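Long-range contacts in Lmo0488 protein (PDB 5TED), which binds shikimate through this effector-binding domain and, as a LysR-type regulator, activates transcription of the genes for protocatechuate biosynthesis: residues Gln23-Val28 and Lys194-Phe199; Ile69-Leu74 and Tyr180-Lys185; Tyr92-Leu97 and Ser169-Lys174; Phe107-Ser112 and Tyr134-Thr139. All coordinates share one frame; numbering follows the deposited sequence.

Contact 1 of 4, residues Gln23-Val28 and Lys194-Phe199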
# COMPACT_ATOMS: atom_id res chain seq x y z
N GLN A 23 -4.34 -16.34 -10.77
CA GLN A 23 -3.65 -17.06 -11.84
C GLN A 23 -4.13 -18.51 -11.92
O GLN A 23 -4.44 -19.01 -13.01
CB GLN A 23 -2.13 -16.97 -11.63
CG GLN A 23 -1.29 -17.44 -12.82
CD GLN A 23 -1.18 -18.93 -12.92
OE1 GLN A 23 -1.07 -19.62 -11.91
NE2 GLN A 23 -1.19 -19.45 -14.13
N ASN A 24 -4.23 -19.19 -10.77
CA ASN A 24 -4.66 -20.59 -10.79
C ASN A 24 -6.14 -20.72 -11.15
O ASN A 24 -6.51 -21.61 -11.93
CB ASN A 24 -4.37 -21.25 -9.44
CG ASN A 24 -2.93 -21.73 -9.31
OD1 ASN A 24 -2.59 -22.81 -9.78
ND2 ASN A 24 -2.07 -20.93 -8.67
N PHE A 25 -6.98 -19.82 -10.66
CA PHE A 25 -8.39 -19.82 -11.05
C PHE A 25 -8.55 -19.69 -12.57
O PHE A 25 -9.35 -20.41 -13.18
CB PHE A 25 -9.10 -18.66 -10.35
CG PHE A 25 -10.57 -18.56 -10.64
CD1 PHE A 25 -11.45 -19.46 -10.07
CD2 PHE A 25 -11.07 -17.52 -11.40
CE1 PHE A 25 -12.81 -19.36 -10.30
CE2 PHE A 25 -12.43 -17.40 -11.62
CZ PHE A 25 -13.30 -18.32 -11.07
N THR A 26 -7.78 -18.80 -13.18
CA THR A 26 -7.97 -18.43 -14.58
C THR A 26 -7.37 -19.43 -15.55
O THR A 26 -7.58 -19.30 -16.77
CB THR A 26 -7.38 -17.03 -14.83
OG1 THR A 26 -8.01 -16.10 -13.94
CG2 THR A 26 -7.64 -16.56 -16.27
N LYS A 27 -6.63 -20.43 -15.06
CA LYS A 27 -6.15 -21.48 -15.95
C LYS A 27 -7.29 -22.32 -16.49
O LYS A 27 -7.19 -22.87 -17.59
CB LYS A 27 -5.20 -22.42 -15.21
CG LYS A 27 -3.94 -21.81 -14.72
CD LYS A 27 -3.33 -22.64 -13.60
CE LYS A 27 -2.75 -23.94 -14.10
NZ LYS A 27 -2.13 -24.67 -12.95
N VAL A 28 -8.39 -22.41 -15.74
CA VAL A 28 -9.54 -23.22 -16.15
C VAL A 28 -10.26 -22.57 -17.32
O VAL A 28 -10.54 -21.36 -17.31
CB VAL A 28 -10.50 -23.43 -14.97
CG1 VAL A 28 -11.62 -24.37 -15.36
CG2 VAL A 28 -9.75 -23.97 -13.76
N LYS A 194 -19.34 -17.21 -7.03
CA LYS A 194 -19.42 -18.49 -6.35
C LYS A 194 -18.31 -19.43 -6.80
O LYS A 194 -17.67 -20.08 -5.97
CB LYS A 194 -20.80 -19.10 -6.60
CG LYS A 194 -20.94 -20.56 -6.19
CD LYS A 194 -20.88 -20.73 -4.68
CE LYS A 194 -21.17 -22.17 -4.27
NZ LYS A 194 -20.82 -22.42 -2.84
N ALA A 195 -18.04 -19.48 -8.10
CA ALA A 195 -16.96 -20.33 -8.57
C ALA A 195 -15.64 -19.91 -7.94
O ALA A 195 -14.86 -20.76 -7.50
CB ALA A 195 -16.87 -20.30 -10.10
N PHE A 196 -15.39 -18.60 -7.86
CA PHE A 196 -14.15 -18.15 -7.26
C PHE A 196 -14.10 -18.41 -5.76
O PHE A 196 -13.05 -18.79 -5.23
CB PHE A 196 -13.92 -16.67 -7.54
CG PHE A 196 -12.61 -16.18 -7.01
CD1 PHE A 196 -11.43 -16.48 -7.69
CD2 PHE A 196 -12.54 -15.44 -5.84
CE1 PHE A 196 -10.20 -16.05 -7.21
CE2 PHE A 196 -11.32 -14.99 -5.35
CZ PHE A 196 -10.15 -15.31 -6.04
N LYS A 197 -15.20 -18.16 -5.05
CA LYS A 197 -15.23 -18.44 -3.62
C LYS A 197 -14.89 -19.90 -3.34
O LYS A 197 -14.01 -20.20 -2.53
CB LYS A 197 -16.60 -18.09 -3.04
CG LYS A 197 -16.74 -18.34 -1.53
CD LYS A 197 -18.19 -18.13 -1.08
CE LYS A 197 -18.35 -18.35 0.42
NZ LYS A 197 -19.75 -18.07 0.83
N ASP A 198 -15.59 -20.82 -4.00
CA ASP A 198 -15.33 -22.24 -3.78
C ASP A 198 -13.90 -22.61 -4.14
O ASP A 198 -13.23 -23.35 -3.41
CB ASP A 198 -16.31 -23.10 -4.59
CG ASP A 198 -17.75 -22.98 -4.11
OD1 ASP A 198 -17.98 -22.45 -3.00
OD2 ASP A 198 -18.65 -23.45 -4.84
N PHE A 199 -13.41 -22.11 -5.28
CA PHE A 199 -12.04 -22.38 -5.67
C PHE A 199 -11.06 -21.91 -4.61
O PHE A 199 -10.13 -22.64 -4.22
CB PHE A 199 -11.72 -21.71 -7.01
CG PHE A 199 -10.25 -21.57 -7.24
CD1 PHE A 199 -9.53 -22.60 -7.80
CD2 PHE A 199 -9.60 -20.40 -6.91
CE1 PHE A 199 -8.17 -22.48 -8.00
CE2 PHE A 199 -8.25 -20.26 -7.12
CZ PHE A 199 -7.53 -21.30 -7.67
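The ring of F25 meets two phenylalanines of helix 191-208, F196 over one face and F199 at its edge. F196 presents its own edge: CD1 stands above the middle of the F25 ring, 3.7 Å from F25 CG, and the two planes are almost perpendicular at 87°, a T-shaped (edge-to-face) pair. The CB of F196 covers the same ring and makes a CH-pi contact 4.2 Å from its centroid. F25 in turn is the donor toward F199, since its CB sits over the face of that ring, 4.0 Å from the centroid. The F25 and F199 rings themselves meet obliquely, with planes 58° apart. F25 can reach so far because CG is anti to the backbone N (chi1 -178°), which carries CE1 to within 3.5 Å of F196 CA, against the backbone of the other helix. N24 adds only its CB, 3.6 Å from F199 CZ at the ring edge; its amide turns back to E20 O in its own helix. No hydrogen bond crosses the contact, so shape and dispersion hold it. H31 stacks on F25, and F36 meets F196 edge-to-face, extending the cluster beyond the two helices. The second subunit packs on Q23 and T26. An aromatic cluster of this kind, joining helix 17-26 to helix 191-208, is plain helix-helix packing in the LysR effector-binding domain, a periplasmic-binding-protein-like fold.

Contact 2 of 4, residues Ile69-Leu74 and Tyr180-Lys185; sequences IEFLPL and YLASLK
Y180 brings ring atom CD2 to 3.5 Å from P73 N, while its CB and CD2 also approach F71 CB. L181 is paired with L72 through both backbone bonds, L181 N donating to L72 O at 2.9 Å and L181 O accepting from L72 N. A182 sits in a non-hydrogen-bonded pair with F71 and points to the same face of the sheet; its CB touches F71 CD2 at 3.9 Å and I69 CG2 at the same distance. S183 forms the next hydrogen-bonded pair, its O taking the N-H of E70 at 2.8 Å. Its OG, set between the backbone N and the carbonyl carbon (chi1 61°), lies on the E70 side, where two waters link it to E70 OE1, the second only weakly; the first also lies within bonding distance of L181 O, and the second donates to L184 O. L184 diverges from I69, and K185 runs its CE past I69 O at 3.6 Å. The E70 carboxylate is held by K197 of helix 191-208, which probably also bonds S183 OG. The pairing thus separates an apolar face, I69, F71 and A182 against helix 43-51, from a mixed one, where hydrated E70 and S183, probably polarised by K197, join L72 and L181 against helix 191-208.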
# COMPACT_ATOMS: atom_id res chain seq x y z
N ILE A 69 -22.09 -11.15 8.06
CA ILE A 69 -20.94 -11.50 7.24
C ILE A 69 -20.51 -12.91 7.59
O ILE A 69 -20.39 -13.26 8.77
CB ILE A 69 -19.79 -10.50 7.43
CG1 ILE A 69 -20.23 -9.12 6.96
CG2 ILE A 69 -18.58 -10.94 6.63
CD1 ILE A 69 -19.22 -8.06 7.18
N GLU A 70 -20.30 -13.73 6.57
CA GLU A 70 -19.75 -15.06 6.74
C GLU A 70 -18.24 -15.00 6.55
O GLU A 70 -17.77 -14.57 5.50
CB GLU A 70 -20.37 -16.02 5.73
CG GLU A 70 -19.70 -17.37 5.72
CD GLU A 70 -20.11 -18.20 4.54
OE1 GLU A 70 -19.67 -17.92 3.41
OE2 GLU A 70 -20.89 -19.13 4.76
N PHE A 71 -17.49 -15.45 7.56
CA PHE A 71 -16.04 -15.53 7.49
C PHE A 71 -15.63 -16.99 7.42
O PHE A 71 -16.03 -17.78 8.29
CB PHE A 71 -15.39 -14.87 8.71
CG PHE A 71 -15.67 -13.39 8.86
CD1 PHE A 71 -16.77 -12.95 9.58
CD2 PHE A 71 -14.82 -12.45 8.30
CE1 PHE A 71 -17.03 -11.59 9.75
CE2 PHE A 71 -15.07 -11.07 8.47
CZ PHE A 71 -16.18 -10.65 9.19
N LEU A 72 -14.89 -17.37 6.39
CA LEU A 72 -14.36 -18.73 6.26
C LEU A 72 -12.85 -18.69 6.13
O LEU A 72 -12.31 -17.88 5.35
CB LEU A 72 -14.98 -19.48 5.05
CG LEU A 72 -16.49 -19.75 5.17
CD1 LEU A 72 -17.03 -20.33 3.91
CD2 LEU A 72 -16.76 -20.70 6.30
N PRO A 73 -12.12 -19.55 6.85
CA PRO A 73 -10.66 -19.45 6.87
C PRO A 73 -10.08 -19.62 5.47
O PRO A 73 -10.49 -20.50 4.72
CB PRO A 73 -10.24 -20.58 7.82
CG PRO A 73 -11.38 -21.54 7.81
CD PRO A 73 -12.62 -20.71 7.61
N LEU A 74 -9.14 -18.75 5.11
CA LEU A 74 -8.50 -18.80 3.80
C LEU A 74 -7.00 -18.99 3.88
O LEU A 74 -6.47 -19.88 3.21
CB LEU A 74 -8.82 -17.53 2.99
CG LEU A 74 -8.14 -17.45 1.61
CD1 LEU A 74 -8.67 -18.52 0.65
CD2 LEU A 74 -8.32 -16.05 1.01
N TYR A 180 -9.44 -14.45 6.35
CA TYR A 180 -10.71 -15.07 5.99
C TYR A 180 -11.21 -14.55 4.65
O TYR A 180 -10.95 -13.41 4.27
CB TYR A 180 -11.77 -14.80 7.06
CG TYR A 180 -11.41 -15.40 8.38
CD1 TYR A 180 -10.50 -14.76 9.22
CD2 TYR A 180 -11.94 -16.62 8.78
CE1 TYR A 180 -10.14 -15.31 10.44
CE2 TYR A 180 -11.57 -17.18 10.00
CZ TYR A 180 -10.68 -16.52 10.82
OH TYR A 180 -10.33 -17.07 12.03
N LEU A 181 -11.91 -15.42 3.94
CA LEU A 181 -12.71 -15.02 2.80
C LEU A 181 -14.08 -14.63 3.34
O LEU A 181 -14.75 -15.44 3.99
CB LEU A 181 -12.82 -16.15 1.77
CG LEU A 181 -13.41 -15.84 0.39
CD1 LEU A 181 -14.82 -15.32 0.48
CD2 LEU A 181 -12.54 -14.85 -0.34
N ALA A 182 -14.46 -13.37 3.14
CA ALA A 182 -15.68 -12.83 3.73
C ALA A 182 -16.70 -12.53 2.63
O ALA A 182 -16.33 -12.06 1.55
CB ALA A 182 -15.37 -11.58 4.56
N SER A 183 -17.97 -12.81 2.93
CA SER A 183 -19.08 -12.56 2.01
C SER A 183 -20.34 -12.30 2.81
O SER A 183 -20.42 -12.62 4.00
CB SER A 183 -19.30 -13.74 1.05
OG SER A 183 -19.62 -14.93 1.76
N LEU A 184 -21.34 -11.71 2.15
CA LEU A 184 -22.62 -11.44 2.81
C LEU A 184 -23.39 -12.74 2.98
O LEU A 184 -23.62 -13.47 2.01
CB LEU A 184 -23.47 -10.47 2.00
CG LEU A 184 -23.17 -8.98 2.07
CD1 LEU A 184 -24.25 -8.20 1.29
CD2 LEU A 184 -23.08 -8.53 3.53
N LYS A 185 -23.82 -13.01 4.21
CA LYS A 185 -24.52 -14.25 4.49
C LYS A 185 -25.89 -14.28 3.81
O LYS A 185 -26.60 -13.27 3.75
CB LYS A 185 -24.67 -14.40 6.01
CG LYS A 185 -24.68 -15.83 6.51
CD LYS A 185 -24.56 -15.88 8.03
CE LYS A 185 -23.14 -15.51 8.49
NZ LYS A 185 -22.86 -15.88 9.91
O HOH W 1 -17.27 -16.37 2.96
O HOH W 2 -22.16 -16.22 2.30

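Contact 3 of 4, residues Tyr92-Leu97 and Ser169-Lys174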
# COMPACT_ATOMS: atom_id res chain seq x y z
N TYR A 92 19.46 -10.51 18.89
CA TYR A 92 18.76 -11.77 19.05
C TYR A 92 18.24 -12.27 17.71
O TYR A 92 18.15 -11.52 16.73
CB TYR A 92 17.60 -11.61 20.03
CG TYR A 92 18.00 -10.95 21.34
CD1 TYR A 92 18.88 -11.58 22.21
CD2 TYR A 92 17.50 -9.70 21.69
CE1 TYR A 92 19.27 -10.98 23.41
CE2 TYR A 92 17.88 -9.09 22.89
CZ TYR A 92 18.76 -9.74 23.74
OH TYR A 92 19.14 -9.15 24.93
N ASP A 93 17.87 -13.55 17.68
CA ASP A 93 17.15 -14.11 16.55
C ASP A 93 15.69 -14.35 16.88
O ASP A 93 14.87 -14.39 15.97
CB ASP A 93 17.78 -15.42 16.08
CG ASP A 93 19.20 -15.25 15.55
OD1 ASP A 93 19.48 -14.25 14.85
OD2 ASP A 93 20.04 -16.13 15.83
N SER A 94 15.36 -14.50 18.16
CA SER A 94 13.99 -14.66 18.62
C SER A 94 13.87 -14.01 19.99
O SER A 94 14.84 -13.96 20.75
CB SER A 94 13.59 -16.14 18.70
OG SER A 94 14.26 -16.76 19.79
N ILE A 95 12.67 -13.55 20.32
CA ILE A 95 12.42 -12.82 21.56
C ILE A 95 11.02 -13.17 22.05
O ILE A 95 10.21 -13.72 21.32
CB ILE A 95 12.55 -11.29 21.39
CG1 ILE A 95 11.50 -10.76 20.40
CG2 ILE A 95 13.95 -10.91 20.94
CD1 ILE A 95 11.39 -9.21 20.39
N ASP A 96 10.76 -12.84 23.30
CA ASP A 96 9.42 -12.80 23.86
C ASP A 96 8.87 -11.40 23.65
O ASP A 96 9.63 -10.43 23.58
CB ASP A 96 9.44 -13.12 25.36
CG ASP A 96 9.91 -14.54 25.65
OD1 ASP A 96 9.81 -15.40 24.75
OD2 ASP A 96 10.41 -14.77 26.77
N LEU A 97 7.55 -11.29 23.48
CA LEU A 97 6.99 -9.97 23.23
C LEU A 97 7.34 -9.01 24.36
O LEU A 97 7.60 -7.82 24.11
CB LEU A 97 5.47 -10.05 23.02
CG LEU A 97 4.77 -8.84 22.39
CD1 LEU A 97 5.45 -8.47 21.08
CD2 LEU A 97 3.30 -9.17 22.14
N SER A 169 11.58 -13.66 15.34
CA SER A 169 10.43 -14.50 15.61
C SER A 169 10.02 -14.33 17.07
O SER A 169 10.84 -13.99 17.93
CB SER A 169 10.74 -15.97 15.27
OG SER A 169 11.63 -16.53 16.20
N ILE A 170 8.73 -14.54 17.33
CA ILE A 170 8.13 -14.33 18.64
C ILE A 170 7.96 -15.68 19.31
O ILE A 170 7.15 -16.51 18.89
CB ILE A 170 6.78 -13.60 18.53
CG1 ILE A 170 6.95 -12.19 17.93
CG2 ILE A 170 6.09 -13.55 19.88
CD1 ILE A 170 5.64 -11.49 17.60
N ASN A 171 8.69 -15.89 20.41
CA ASN A 171 8.53 -17.14 21.15
C ASN A 171 7.24 -17.12 21.95
O ASN A 171 6.36 -17.96 21.74
CB ASN A 171 9.75 -17.37 22.06
CG ASN A 171 11.04 -17.51 21.27
OD1 ASN A 171 11.07 -18.13 20.20
ND2 ASN A 171 12.12 -16.94 21.80
N GLU A 172 7.09 -16.15 22.85
CA GLU A 172 5.90 -16.01 23.68
C GLU A 172 5.36 -14.56 23.64
O GLU A 172 6.14 -13.61 23.59
CB GLU A 172 6.23 -16.41 25.12
CG GLU A 172 5.04 -16.47 26.07
CD GLU A 172 4.30 -17.79 25.98
OE1 GLU A 172 4.87 -18.77 25.47
OE2 GLU A 172 3.13 -17.84 26.43
N PRO A 173 4.03 -14.39 23.63
CA PRO A 173 2.98 -15.41 23.53
C PRO A 173 2.76 -15.81 22.06
O PRO A 173 2.98 -15.00 21.19
CB PRO A 173 1.75 -14.72 24.11
CG PRO A 173 1.97 -13.27 23.83
CD PRO A 173 3.46 -13.04 23.80
N LYS A 174 2.33 -17.05 21.80
CA LYS A 174 2.11 -17.52 20.45
C LYS A 174 0.63 -17.63 20.16
O LYS A 174 -0.11 -18.28 20.92
O HOH W 3 12.91 -15.89 23.81
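N171 reaches across to the strand bearing S94 from its CB onward. CB lies 3.3 Å from D96 OD1, and the carboxylate stands nearly upright to the amide, their planes 79° apart. CG comes next, held beside the backbone N by chi1 of -62°, which turns the amide back toward S94 and puts CG 3.6 Å from S94 OG. At the tip OD1 lies 3.5 Å from S94 CB, and ND2 donates to S94 OG at 2.9 Å, that hydroxyl lying close to the amide plane. The amide thus adds a side-chain bond beside the backbone pairing. S94 CB also touches S169 OG at 3.2 Å, so the two serines pack together on one face of the sheet while I95 and I170 occupy the other. The backbone pairing is short and parallel: I95 N gives a bond to S169 O, and I95 O accepts from N171 N at 2.8 Å. Where the second segment leaves the strand, L97 N bonds to E172 O at 2.7 Å, nearly in line with the carbonyl. This bond lies beyond the strand pairing, just before the cis peptide bond to P173, whose CD rests 3.7 Å from L97 CB. D93 also holds K166 in a salt bridge. The contact adds strand 94-95 to the edge of strand 165-170; I95, L97 and I170 pack on V81 of strand 69-84, while L97 and P173 lie against L121 of helix 115-124.

Contact 4 of 4, residues Phe107-Ser112 and Tyr134-Thr139. With SKM ((3R,4S,5R)-3,4,5-trihydroxycyclohex-1-ene-1-carboxylic acid), chain D.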
# COMPACT_ATOMS: atom_id res chain seq x y z
N PHE A 107 2.95 1.51 15.48
CA PHE A 107 1.80 0.66 15.76
C PHE A 107 0.77 0.75 14.64
O PHE A 107 0.68 1.77 13.94
CB PHE A 107 1.14 1.09 17.08
CG PHE A 107 0.80 -0.04 18.02
CD1 PHE A 107 1.79 -0.77 18.64
CD2 PHE A 107 -0.53 -0.36 18.29
CE1 PHE A 107 1.48 -1.80 19.52
CE2 PHE A 107 -0.85 -1.39 19.16
CZ PHE A 107 0.16 -2.11 19.78
N PHE A 108 0.01 -0.33 14.44
CA PHE A 108 -1.09 -0.28 13.49
C PHE A 108 -2.22 0.60 14.01
O PHE A 108 -2.55 0.56 15.20
CB PHE A 108 -1.63 -1.68 13.22
CG PHE A 108 -0.79 -2.48 12.25
CD1 PHE A 108 -0.74 -2.13 10.91
CD2 PHE A 108 -0.03 -3.55 12.69
CE1 PHE A 108 0.06 -2.85 10.02
CE2 PHE A 108 0.76 -4.26 11.81
CZ PHE A 108 0.80 -3.91 10.47
N SER A 109 -2.81 1.39 13.12
CA SER A 109 -3.95 2.23 13.49
C SER A 109 -5.17 1.36 13.79
O SER A 109 -5.21 0.17 13.49
CB SER A 109 -4.28 3.21 12.38
OG SER A 109 -4.58 2.50 11.20
N ASP A 110 -6.19 2.00 14.38
CA ASP A 110 -7.43 1.33 14.77
C ASP A 110 -8.17 0.74 13.59
O ASP A 110 -9.02 -0.14 13.79
CB ASP A 110 -8.37 2.32 15.47
CG ASP A 110 -7.76 2.93 16.71
OD1 ASP A 110 -6.84 2.32 17.30
OD2 ASP A 110 -8.19 4.03 17.09
N THR A 111 -7.94 1.23 12.37
CA THR A 111 -8.59 0.66 11.20
C THR A 111 -8.10 -0.75 10.88
O THR A 111 -8.75 -1.46 10.10
CB THR A 111 -8.37 1.57 9.99
OG1 THR A 111 -6.96 1.74 9.76
CG2 THR A 111 -9.01 2.94 10.21
N SER A 112 -6.98 -1.18 11.46
CA SER A 112 -6.37 -2.45 11.11
C SER A 112 -7.12 -3.61 11.75
O SER A 112 -7.26 -3.66 12.98
CB SER A 112 -4.91 -2.48 11.55
OG SER A 112 -4.34 -3.73 11.22
N TYR A 134 1.34 5.95 14.64
CA TYR A 134 0.48 4.95 14.01
C TYR A 134 0.65 5.00 12.50
O TYR A 134 0.91 6.07 11.91
CB TYR A 134 -1.00 5.17 14.35
CG TYR A 134 -1.37 4.96 15.82
CD1 TYR A 134 -1.70 3.71 16.31
CD2 TYR A 134 -1.41 6.04 16.71
CE1 TYR A 134 -2.07 3.52 17.64
CE2 TYR A 134 -1.77 5.86 18.04
CZ TYR A 134 -2.09 4.60 18.50
OH TYR A 134 -2.45 4.39 19.81
N VAL A 135 0.51 3.83 11.86
CA VAL A 135 0.43 3.71 10.41
C VAL A 135 -0.60 2.63 10.10
O VAL A 135 -0.88 1.75 10.91
CB VAL A 135 1.78 3.35 9.72
CG1 VAL A 135 2.95 4.03 10.39
CG2 VAL A 135 1.99 1.86 9.68
N GLU A 136 -1.13 2.68 8.88
CA GLU A 136 -2.11 1.69 8.44
C GLU A 136 -1.49 0.61 7.57
O GLU A 136 -1.73 -0.58 7.80
CB GLU A 136 -3.26 2.36 7.69
CG GLU A 136 -4.27 1.34 7.17
CD GLU A 136 -5.51 1.97 6.57
OE1 GLU A 136 -5.62 2.00 5.33
OE2 GLU A 136 -6.36 2.46 7.37
N GLU A 137 -0.69 0.98 6.59
CA GLU A 137 -0.22 0.05 5.58
C GLU A 137 1.19 -0.44 5.89
O GLU A 137 1.98 0.24 6.54
CB GLU A 137 -0.30 0.72 4.20
CG GLU A 137 0.14 -0.14 3.07
CD GLU A 137 1.57 0.10 2.72
OE1 GLU A 137 2.14 1.09 3.24
OE2 GLU A 137 2.12 -0.70 1.94
N ASP A 138 1.51 -1.66 5.42
CA ASP A 138 2.68 -2.37 5.93
C ASP A 138 3.98 -1.80 5.39
O ASP A 138 4.97 -1.76 6.12
CB ASP A 138 2.57 -3.86 5.60
CG ASP A 138 1.22 -4.42 5.98
OD1 ASP A 138 0.27 -4.18 5.22
OD2 ASP A 138 1.12 -5.05 7.05
N THR A 139 4.02 -1.37 4.13
CA THR A 139 5.30 -0.87 3.65
C THR A 139 5.67 0.44 4.35
O THR A 139 6.85 0.66 4.62
CB THR A 139 5.31 -0.70 2.12
OG1 THR A 139 4.53 0.44 1.76
CG2 THR A 139 4.69 -1.92 1.47
O12 SKM D . -2.15 -4.51 5.93
C8 SKM D . -2.18 -4.00 7.26
C6 SKM D . -3.28 -3.20 7.47
O7 SKM D . -3.30 -2.69 8.80
C5 SKM D . -4.72 -3.98 7.26
C4 SKM D . -4.79 -5.24 8.01
C1 SKM D . -6.14 -5.92 8.31
O2 SKM D . -7.20 -5.22 8.25
O3 SKM D . -6.18 -7.14 8.63
C10 SKM D . -3.43 -5.96 8.46
C9 SKM D . -2.17 -5.29 8.34
O11 SKM D . -1.24 -6.20 7.93
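F107 and Y134 touch through F107 CB and Y134 CD1, 3.9 Å apart, on one side of a short parallel strand pair. Two backbone hydrogen bonds join that pair: V135 N reaches F107 O at 2.9 Å, almost straight on, whereas S109 N approaches V135 O from well above the carbonyl plane. Side-chain hydrogen bonds continue beyond the strand ends. S109 OG donates to T111 OG1, and T111 OG1 donates to E136 OE2 at 2.6 Å, meeting that oxygen on its anti side. In E136 CG is anti to the backbone N (chi1 178°) and the chain runs on extended, which brings its carboxylate over to T111, and its other oxygen is held by Y11 OH. The edge of the F108 ring faces two oxygens, E136 O and D138 OD2.

The remaining bonds go to shikimate. S112 OG donates to O7, which in turn donates a hydrogen bond to E136 O, each at 2.8 Å, so one ligand hydroxyl links the two loops. D138 takes two further hydroxyls with separate oxygens, O12 on OD1 at 2.5 Å and O11 on OD2 at 2.8 Å, gripping the ring by a diol. T43, S61, G113 and R177 complete the hydrogen bonding of the ligand. Strands 104-108 and 130-135 form a beta-alpha-beta unit with helix 115-124, on which F107 and F108 pack; M154 and P155 of strand 152-155 border F108 and D138, and Y134 of strand 130-135 pairs in parallel with a strand of the second subunit.

Overall arrangement
Contacts 1 and 2 belong to one lobe and touch: K197, on the same helix as F196 and F199 but pointing away from 23-28, reaches E70 in a salt bridge and probably S183. Contacts 3 and 4 lie toward the other lobe, about 21 Å apart between centres, and neither touches contact 2, although contact 3 shares its mixed sheet through neighbouring strands 69-84 and 165-170. All four are partly buried, but contact 4 lies nearest the chain centre and carries the ligand, whereas contacts 1 and 3 are peripheral. Chemistry follows place: mainly phenylalanine rings in contact 1, with no hydrogen bond across; backbone pairing in 2, 3 and 4, to which 4 adds groups that bind the ligand. Contacts 1 and 4 both meet the second subunit.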